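PDB 3BFM: biotin protein ligase-like protein of unknown function, which is of unknown function but belongs to the biotin/lipoate A/B protein ligase family and binds calcium ions. Local coordinates for residues L33-D36 with A37-V41; Y42-T46 with D47-A51; P57-L61 with A62-A66; L82-P85 with E86-V89. All coordinates share one frame; numbering follows the deposited sequence.

Contact 1 (L33-D36 with A37-V41); sequences LGVD and AGLVV. With CA (calcium ion), chain C.
V35, in one of its two modelled conformers, sets CG1 anti to its own nitrogen (chi1 -171°), and L39 turns CG the same way (chi1 -179°), which brings the two aliphatic branches together inside a bend. CG1 of V35 then lies 4.1 Å from CD2 of L39, a light apolar touch that holds for this conformer of the valine. The bend itself, a type II beta turn from D36 to L39, illustrates how a turn can present a backbone oxygen to a metal. A37 O binds a calcium ion at 2.4 Å; five waters and A37 O of the second subunit complete the set of seven ligands, so the ion bridges the two chains. D36 works from the second shell: its backbone O accepts a hydrogen bond from water 1 at 2.9 Å, and its carboxylate OD2 accepts one from water 2 at 2.8 Å, both waters being bound to the metal. At the third position of the turn G38 has a positive phi of 107°, where a CB would collide with A37 O and crowd the calcium ion. Just upstream, G34 ends helix 23-32 in a Schellman motif. The turn thus carries the chain from that helix, whose K30 packs against V35 and L39, into strand 39-44, and the backbone of G38 already bonds to T13 of strand 13-16 and V54 of strand 48-55.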
loop_
_atom_site.group_PDB
_atom_site.type_symbol
_atom_site.label_atom_id
_atom_site.label_comp_id
_atom_site.label_asym_id
_atom_site.label_seq_id
_atom_site.Cartn_x
_atom_site.Cartn_y
_atom_site.Cartn_z
ATOM N N LEU A 33 17.136 -7.936 3.430
ATOM C CA LEU A 33 16.552 -9.261 3.713
ATOM C C LEU A 33 15.318 -9.616 2.906
ATOM O O LEU A 33 14.810 -10.712 3.057
ATOM C CB LEU A 33 16.129 -9.363 5.190
ATOM C CG LEU A 33 17.224 -9.660 6.204
ATOM C CD1 LEU A 33 16.750 -9.323 7.603
ATOM C CD2 LEU A 33 17.637 -11.135 6.092
ATOM N N GLY A 34 14.771 -8.687 2.134
ATOM C CA GLY A 34 13.646 -9.002 1.286
ATOM C C GLY A 34 12.293 -8.531 1.775
ATOM O O GLY A 34 11.281 -8.872 1.157
ATOM N N VAL A 35 12.230 -7.730 2.840
ATOM C CA VAL A 35 10.943 -7.218 3.295
ATOM C C VAL A 35 10.456 -6.230 2.230
ATOM O O VAL A 35 11.236 -5.435 1.686
ATOM C CB VAL A 35 11.028 -6.611 4.732
ATOM C CG1 VAL A 35 9.657 -6.281 5.281
ATOM C CG2 VAL A 35 11.716 -7.593 5.666
ATOM N N ASP A 36 9.174 -6.300 1.922
ATOM C CA ASP A 36 8.631 -5.533 0.812
ATOM C C ASP A 36 8.295 -4.095 1.217
ATOM O O ASP A 36 8.352 -3.714 2.389
ATOM C CB ASP A 36 7.339 -6.171 0.271
ATOM C CG ASP A 36 7.389 -7.693 0.192
ATOM O OD1 ASP A 36 8.374 -8.235 -0.367
ATOM O OD2 ASP A 36 6.414 -8.340 0.676
ATOM N N ALA A 37 7.909 -3.325 0.215
ATOM C CA ALA A 37 7.476 -1.961 0.373
ATOM C C ALA A 37 6.306 -1.876 1.346
ATOM O O ALA A 37 5.537 -2.822 1.500
ATOM C CB ALA A 37 7.074 -1.385 -0.977
ATOM N N GLY A 38 6.201 -0.742 2.027
ATOM C CA GLY A 38 5.073 -0.468 2.862
ATOM C C GLY A 38 5.385 -0.554 4.335
ATOM O O GLY A 38 4.614 -0.056 5.135
ATOM N N LEU A 39 6.510 -1.163 4.678
ATOM C CA LEU A 39 6.996 -1.122 6.057
ATOM C C LEU A 39 7.374 0.287 6.476
ATOM O O LEU A 39 8.130 0.980 5.750
ATOM C CB LEU A 39 8.208 -1.998 6.220
ATOM C CG LEU A 39 8.850 -2.093 7.601
ATOM C CD1 LEU A 39 7.910 -2.795 8.589
ATOM C CD2 LEU A 39 10.207 -2.825 7.508
ATOM N N VAL A 40 6.894 0.660 7.652
ATOM C CA VAL A 40 7.229 1.890 8.342
ATOM C C VAL A 40 7.814 1.500 9.690
ATOM O O VAL A 40 7.108 1.090 10.585
ATOM C CB VAL A 40 6.020 2.842 8.560
ATOM C CG1 VAL A 40 6.454 4.122 9.293
ATOM C CG2 VAL A 40 5.318 3.148 7.251
ATOM N N VAL A 41 9.122 1.629 9.820
ATOM C CA VAL A 41 9.794 1.407 11.098
ATOM C C VAL A 41 9.875 2.727 11.828
ATOM O O VAL A 41 10.216 3.732 11.226
ATOM C CB VAL A 41 11.219 0.874 10.898
ATOM C CG1 VAL A 41 11.845 0.503 12.279
ATOM C CG2 VAL A 41 11.216 -0.316 9.948
HETATM CA CA CA C . 3.999 -4.543 2.271
HETATM O O HOH W 1 5.968 -4.798 3.715
HETATM O O HOH W 2 4.409 -6.970 2.102
HETATM O O HOH W 3 3.819 -5.018 -0.142
HETATM O O HOH W 4 2.509 -2.830 1.357
HETATM O O HOH W 5 3.434 -3.208 4.207
#

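Contact 2 (Y42-T46 with D47-A51); sequences YELGT and DVLRA. With CA (calcium ion), chain B.
R50 runs out beside E43 on one face of the sheet, and its path can be followed atom by atom. CB lies near the backbone O of E43; the chain then bends at chi3 (-82°), and NE donates a hydrogen bond to water 6 at 2.9 Å, a water that in turn donates to E43 O. Further out the guanidinium lies under the glutamate carboxylate, the two planes only 11° apart, with OE1 of E43 over one face and 3.4 Å from NH2. At the tip NH2 also donates to water 7, a calcium ligand, while NH1 makes a long, weak ion pair with D22. The same carboxylate grips the calcium ion with both oxygens, OE1 at 2.5 Å and OE2 at 2.4 Å, and Q21 and D22 complete the protein's share of this site. Beneath these side chains is a beta hairpin of strands 39-44 and 48-55: E43 and R50 are an antiparallel hydrogen-bonded pair, with E43 N to R50 O at 2.9 Å and R50 N to E43 O at 3.0 Å. At the turn, T46 OG1 donates to D47 OD1 at 3.2 Å from above the carboxylate plane. A leucine in place of D47 would probably leave the T46 hydroxyl without this acceptor and freer to rotate. On the other face, Y42 CB rests on A51 CB at 4.1 Å, and both residues pack against L160 of helix 156-175.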
loop_
_atom_site.group_PDB
_atom_site.type_symbol
_atom_site.label_atom_id
_atom_site.label_comp_id
_atom_site.label_asym_id
_atom_site.label_seq_id
_atom_site.Cartn_x
_atom_site.Cartn_y
_atom_site.Cartn_z
ATOM N N TYR A 42 9.543 2.743 13.115
ATOM C CA TYR A 42 9.559 3.980 13.855
ATOM C C TYR A 42 10.099 3.793 15.257
ATOM O O TYR A 42 10.177 2.672 15.793
ATOM C CB TYR A 42 8.158 4.611 13.862
ATOM C CG TYR A 42 7.131 3.777 14.618
ATOM C CD1 TYR A 42 6.947 3.955 15.963
ATOM C CD2 TYR A 42 6.347 2.842 13.957
ATOM C CE1 TYR A 42 6.035 3.223 16.657
ATOM C CE2 TYR A 42 5.393 2.081 14.660
ATOM C CZ TYR A 42 5.252 2.286 15.988
ATOM O OH TYR A 42 4.338 1.521 16.710
ATOM N N GLU A 43 10.506 4.903 15.854
ATOM C CA GLU A 43 11.026 4.910 17.221
ATOM C C GLU A 43 10.712 6.283 17.766
ATOM O O GLU A 43 11.198 7.281 17.218
ATOM C CB GLU A 43 12.541 4.639 17.221
ATOM C CG GLU A 43 13.115 4.471 18.580
ATOM C CD GLU A 43 14.478 3.797 18.615
ATOM O OE1 GLU A 43 15.248 3.762 17.606
ATOM O OE2 GLU A 43 14.850 3.344 19.706
ATOM N N LEU A 44 9.845 6.326 18.792
ATOM C CA LEU A 44 9.435 7.573 19.418
ATOM C C LEU A 44 10.021 7.677 20.825
ATOM O O LEU A 44 9.909 6.736 21.643
ATOM C CB LEU A 44 7.900 7.677 19.510
ATOM C CG LEU A 44 7.107 8.304 18.357
ATOM C CD1 LEU A 44 6.920 7.299 17.223
ATOM C CD2 LEU A 44 5.754 8.798 18.844
ATOM N N GLY A 45 10.645 8.813 21.104
ATOM C CA GLY A 45 11.026 9.192 22.457
ATOM C C GLY A 45 10.350 10.491 22.790
ATOM O O GLY A 45 9.643 11.067 21.974
ATOM N N THR A 46 10.563 10.987 23.999
ATOM C CA THR A 46 10.019 12.251 24.373
ATOM C C THR A 46 10.734 13.390 23.605
ATOM O O THR A 46 10.132 14.417 23.378
ATOM C CB THR A 46 10.134 12.460 25.894
ATOM O OG1 THR A 46 11.502 12.377 26.286
ATOM C CG2 THR A 46 9.389 11.343 26.615
ATOM N N ASP A 47 11.999 13.169 23.230
ATOM C CA ASP A 47 12.831 14.233 22.649
ATOM C C ASP A 47 13.082 14.120 21.139
ATOM O O ASP A 47 13.638 15.039 20.534
ATOM C CB ASP A 47 14.197 14.247 23.327
ATOM C CG ASP A 47 14.137 14.726 24.742
ATOM O OD1 ASP A 47 13.026 15.008 25.260
ATOM O OD2 ASP A 47 15.225 14.734 25.331
ATOM N N VAL A 48 12.705 13.001 20.546
ATOM C CA VAL A 48 13.019 12.763 19.136
ATOM C C VAL A 48 11.996 11.827 18.523
ATOM O O VAL A 48 11.407 10.975 19.203
ATOM C CB VAL A 48 14.448 12.202 18.942
ATOM C CG1 VAL A 48 14.632 10.956 19.791
ATOM C CG2 VAL A 48 14.763 11.900 17.432
ATOM N N LEU A 49 11.747 12.053 17.238
ATOM C CA LEU A 49 10.937 11.140 16.416
ATOM C C LEU A 49 11.793 10.593 15.282
ATOM O O LEU A 49 12.402 11.356 14.554
ATOM C CB LEU A 49 9.687 11.838 15.843
ATOM C CG LEU A 49 8.819 11.104 14.791
ATOM C CD1 LEU A 49 8.212 9.821 15.397
ATOM C CD2 LEU A 49 7.706 11.992 14.244
ATOM N N ARG A 50 11.846 9.271 15.131
ATOM C CA ARG A 50 12.535 8.689 13.976
ATOM C C ARG A 50 11.589 7.751 13.294
ATOM O O ARG A 50 10.781 7.100 13.970
ATOM C CB ARG A 50 13.844 7.988 14.354
ATOM C CG ARG A 50 14.900 8.974 14.841
ATOM C CD ARG A 50 16.110 8.241 15.399
ATOM N NE ARG A 50 15.847 7.853 16.764
ATOM C CZ ARG A 50 16.603 7.028 17.479
ATOM N NH1 ARG A 50 17.687 6.463 16.966
ATOM N NH2 ARG A 50 16.263 6.759 18.725
ATOM N N ALA A 51 11.666 7.704 11.965
ATOM C CA ALA A 51 10.879 6.785 11.210
ATOM C C ALA A 51 11.510 6.536 9.881
ATOM O O ALA A 51 12.379 7.297 9.424
ATOM C CB ALA A 51 9.420 7.287 11.092
HETATM CA CA CA B . 16.991 2.633 18.944
HETATM O O HOH W 6 13.486 8.283 18.339
HETATM O O HOH W 7 17.791 4.427 20.280
HETATM O O HOH W 8 16.212 0.835 20.265
HETATM O O HOH W 9 19.096 1.576 19.630
#

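Contact 3 (P57-L61 with A62-A66); sequences PEVPL and AKAMA
Two carbonyl groups, those of P60 and L61, receive amides from the following turn in different attitudes. A64 N meets P60 O in the carbonyl plane at 3.0 Å, whereas M65 N comes to L61 O at 3.1 Å, tilted 23° from that plane. This is the opening of a short helix, with P60 at the N-cap; a weak bond from K63 N also falls on P60 O, which so receives two amides. The segment before the helix folds back over its first turn. V59 turns CG1 anti to its carbonyl carbon (chi1 -58°), which leaves CG2 between the backbone N and that carbon; from there CG2 lies 3.6 Å from A64 N and 3.8 Å from K63 CB, and the valine and lysine side chains cross at about a right angle. P57 adds the CG corner of its ring, 3.9 Å from A64 CB, and W174 of helix 156-175 packs on both P57 and V59. K63 leads outward, its NZ in a salt bridge with D212, which lies between strands 205-209 and 215-218. Along the buried side, selenomethionine M65 bends at its second and third torsions and brings SE to 4.0 Å from CD1 of L61.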
loop_
_atom_site.group_PDB
_atom_site.type_symbol
_atom_site.label_atom_id
_atom_site.label_comp_id
_atom_site.label_asym_id
_atom_site.label_seq_id
_atom_site.Cartn_x
_atom_site.Cartn_y
_atom_site.Cartn_z
ATOM N N PRO A 57 10.217 1.552 -6.037
ATOM C CA PRO A 57 9.745 2.086 -7.319
ATOM C C PRO A 57 10.457 1.398 -8.493
ATOM O O PRO A 57 11.666 1.173 -8.463
ATOM C CB PRO A 57 10.092 3.565 -7.242
ATOM C CG PRO A 57 11.247 3.637 -6.309
ATOM C CD PRO A 57 11.129 2.481 -5.341
ATOM N N GLU A 58 9.699 1.029 -9.511
ATOM C CA GLU A 58 10.277 0.255 -10.595
ATOM C C GLU A 58 10.755 1.202 -11.690
ATOM O O GLU A 58 10.182 1.294 -12.765
ATOM C CB GLU A 58 9.273 -0.776 -11.086
ATOM C CG GLU A 58 9.068 -1.874 -10.072
ATOM C CD GLU A 58 7.690 -2.478 -10.143
ATOM O OE1 GLU A 58 6.758 -1.900 -9.534
ATOM O OE2 GLU A 58 7.550 -3.534 -10.798
ATOM N N VAL A 59 11.820 1.926 -11.364
ATOM C CA VAL A 59 12.466 2.849 -12.275
ATOM C C VAL A 59 13.952 2.835 -11.972
ATOM O O VAL A 59 14.379 2.338 -10.931
ATOM C CB VAL A 59 11.925 4.295 -12.138
ATOM C CG1 VAL A 59 10.431 4.359 -12.379
ATOM C CG2 VAL A 59 12.281 4.915 -10.778
ATOM N N PRO A 60 14.768 3.378 -12.870
ATOM C CA PRO A 60 16.186 3.453 -12.529
ATOM C C PRO A 60 16.469 4.352 -11.330
ATOM O O PRO A 60 15.708 5.274 -11.090
ATOM C CB PRO A 60 16.794 4.074 -13.778
ATOM C CG PRO A 60 15.832 3.713 -14.873
ATOM C CD PRO A 60 14.508 3.869 -14.238
ATOM N N LEU A 61 17.587 4.120 -10.656
ATOM C CA LEU A 61 17.960 4.888 -9.454
ATOM C C LEU A 61 17.895 6.383 -9.679
ATOM O O LEU A 61 17.500 7.120 -8.792
ATOM C CB LEU A 61 19.369 4.526 -9.002
ATOM C CG LEU A 61 19.838 5.166 -7.693
ATOM C CD1 LEU A 61 18.985 4.701 -6.514
ATOM C CD2 LEU A 61 21.313 4.874 -7.467
ATOM N N ALA A 62 18.404 6.836 -10.830
ATOM C CA ALA A 62 18.360 8.246 -11.203
ATOM C C ALA A 62 16.999 8.902 -10.942
ATOM O O ALA A 62 16.906 9.987 -10.340
ATOM C CB ALA A 62 18.753 8.381 -12.676
ATOM N N LYS A 63 15.955 8.194 -11.358
ATOM C CA LYS A 63 14.569 8.614 -11.211
ATOM C C LYS A 63 13.936 8.286 -9.862
ATOM O O LYS A 63 12.953 8.943 -9.443
ATOM C CB LYS A 63 13.749 8.022 -12.343
ATOM C CG LYS A 63 14.276 8.529 -13.688
ATOM C CD LYS A 63 13.198 8.683 -14.719
ATOM C CE LYS A 63 13.751 9.378 -15.958
ATOM N NZ LYS A 63 14.007 10.847 -15.743
ATOM N N ALA A 64 14.470 7.275 -9.183
ATOM C CA ALA A 64 13.919 6.835 -7.895
ATOM C C ALA A 64 14.292 7.822 -6.784
ATOM O O ALA A 64 13.618 7.872 -5.730
ATOM C CB ALA A 64 14.427 5.424 -7.541
HETATM N N MSE A 65 15.378 8.574 -6.998
HETATM C CA MSE A 65 15.790 9.637 -6.072
HETATM C C MSE A 65 14.683 10.666 -5.769
HETATM O O MSE A 65 14.751 11.312 -4.723
HETATM C CB MSE A 65 17.013 10.366 -6.615
HETATM C CG MSE A 65 18.247 9.535 -6.789
HETATM SE SE MSE A 65 18.678 8.435 -5.164
HETATM C CE MSE A 65 18.999 9.772 -3.961
ATOM N N ALA A 66 13.698 10.824 -6.663
ATOM C CA ALA A 66 12.534 11.694 -6.427
ATOM C C ALA A 66 11.791 11.325 -5.140
ATOM O O ALA A 66 10.979 12.110 -4.621
ATOM C CB ALA A 66 11.595 11.656 -7.627
#

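Contact 4 (L82-P85 with E86-V89); sequences LAPP and EVAV
A83 begins the contact by turning its CB toward V87, whose own CB lies 4.4 Å away; C151 packs against both residues. Next comes P84, which touches its partners at several points. Its O accepts the backbone N-H of V87 at 3.0 Å, a bond that is fairly straight at the hydrogen (158°) although the donor stands above the carbonyl plane. Its ring atom CD approaches V87 CG2 at 4.1 Å, and its CB meets OE2 of E86 at 3.1 Å. Water 10 sits 2.7 Å from P84 O and is also placed to donate to V87 O, though more acceptors surround it than it has protons. P85 follows, and its ring atoms CD and CG lie near OE1 of the same glutamate, CD at 3.4 Å. E86 reaches both rings because its CG is tucked between the backbone N and the carbonyl carbon (chi1 55°) and the chain bends again at chi2 (-90°); the carboxylate therefore curls back along the turn, one oxygen for each proline. Beyond V87, the N-H of A88 is bound by OD1 of N100. The whole is a type I beta turn from P84 to V87 with proline in its second position, where the fixed phi of the ring suits the turn, and it reverses the chain at the protein surface between helix 67-82 and the outer strand 89-91.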
loop_
_atom_site.group_PDB
_atom_site.type_symbol
_atom_site.label_atom_id
_atom_site.label_comp_id
_atom_site.label_asym_id
_atom_site.label_seq_id
_atom_site.Cartn_x
_atom_site.Cartn_y
_atom_site.Cartn_z
ATOM N N LEU A 82 -1.115 19.947 11.204
ATOM C CA LEU A 82 -1.137 19.793 12.675
ATOM C C LEU A 82 -0.627 21.006 13.454
ATOM O O LEU A 82 -0.929 21.173 14.629
ATOM C CB LEU A 82 -0.298 18.563 13.085
ATOM C CG LEU A 82 -0.782 17.200 12.577
ATOM C CD1 LEU A 82 0.171 16.066 13.007
ATOM C CD2 LEU A 82 -2.188 16.893 13.038
ATOM N N ALA A 83 0.179 21.835 12.810
ATOM C CA ALA A 83 0.866 22.923 13.485
ATOM C C ALA A 83 0.157 24.242 13.249
ATOM O O ALA A 83 -0.629 24.369 12.332
ATOM C CB ALA A 83 2.283 23.034 12.953
ATOM N N PRO A 84 0.482 25.254 14.062
ATOM C CA PRO A 84 -0.006 26.597 13.787
ATOM C C PRO A 84 0.462 27.102 12.423
ATOM O O PRO A 84 1.566 26.790 11.972
ATOM C CB PRO A 84 0.608 27.436 14.907
ATOM C CG PRO A 84 1.004 26.480 15.945
ATOM C CD PRO A 84 1.301 25.187 15.271
ATOM N N PRO A 85 -0.383 27.889 11.749
ATOM C CA PRO A 85 -0.092 28.307 10.374
ATOM C C PRO A 85 1.115 29.210 10.226
ATOM O O PRO A 85 1.682 29.298 9.146
ATOM C CB PRO A 85 -1.362 29.053 9.956
ATOM C CG PRO A 85 -1.992 29.467 11.215
ATOM C CD PRO A 85 -1.672 28.415 12.219
ATOM N N GLU A 86 1.527 29.856 11.306
ATOM C CA GLU A 86 2.731 30.682 11.257
ATOM C C GLU A 86 4.026 29.866 11.198
ATOM O O GLU A 86 5.073 30.416 10.863
ATOM C CB GLU A 86 2.785 31.623 12.455
ATOM C CG GLU A 86 2.676 30.913 13.799
ATOM C CD GLU A 86 1.236 30.757 14.289
ATOM O OE1 GLU A 86 0.287 30.901 13.476
ATOM O OE2 GLU A 86 1.066 30.480 15.498
ATOM N N VAL A 87 3.983 28.579 11.543
ATOM C CA VAL A 87 5.194 27.736 11.468
ATOM C C VAL A 87 5.561 27.443 10.018
ATOM O O VAL A 87 4.771 26.857 9.303
ATOM C CB VAL A 87 5.036 26.402 12.202
ATOM C CG1 VAL A 87 6.316 25.555 12.027
ATOM C CG2 VAL A 87 4.761 26.654 13.670
ATOM N N ALA A 88 6.734 27.898 9.583
ATOM C CA ALA A 88 7.176 27.695 8.196
ATOM C C ALA A 88 8.095 26.469 8.098
ATOM O O ALA A 88 9.073 26.351 8.821
ATOM C CB ALA A 88 7.910 28.927 7.681
ATOM N N VAL A 89 7.780 25.565 7.181
ATOM C CA VAL A 89 8.677 24.446 6.903
ATOM C C VAL A 89 9.342 24.654 5.529
ATOM O O VAL A 89 8.661 24.928 4.539
ATOM C CB VAL A 89 7.912 23.121 6.987
ATOM C CG1 VAL A 89 8.825 21.988 6.727
ATOM C CG2 VAL A 89 7.275 22.984 8.399
HETATM O O HOH W 10 1.982 25.378 9.672
#

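Overall arrangement
Read from the N terminus, the four contacts follow in series, none nested in or crossing another, and each is local; contacts 1, 2 and 4 close turns, and contact 3 opens a helix. Contact 1 leads from helix 23-32 into strand 39-44; contact 2, about 19 Å away between centres, turns that strand back into strand 48-55, and the two touch where V41 O packs on A51 CB. Each carries a calcium ion, so this strand has a metal near both its ends. Strand 48-55 then leads to contact 3, which starts helix 61-64 on the opposite side of the chain's centre from contact 2. After helix 67-82, contact 4 brings the chain to strand 89-91, the far edge of the same seven-stranded mixed sheet.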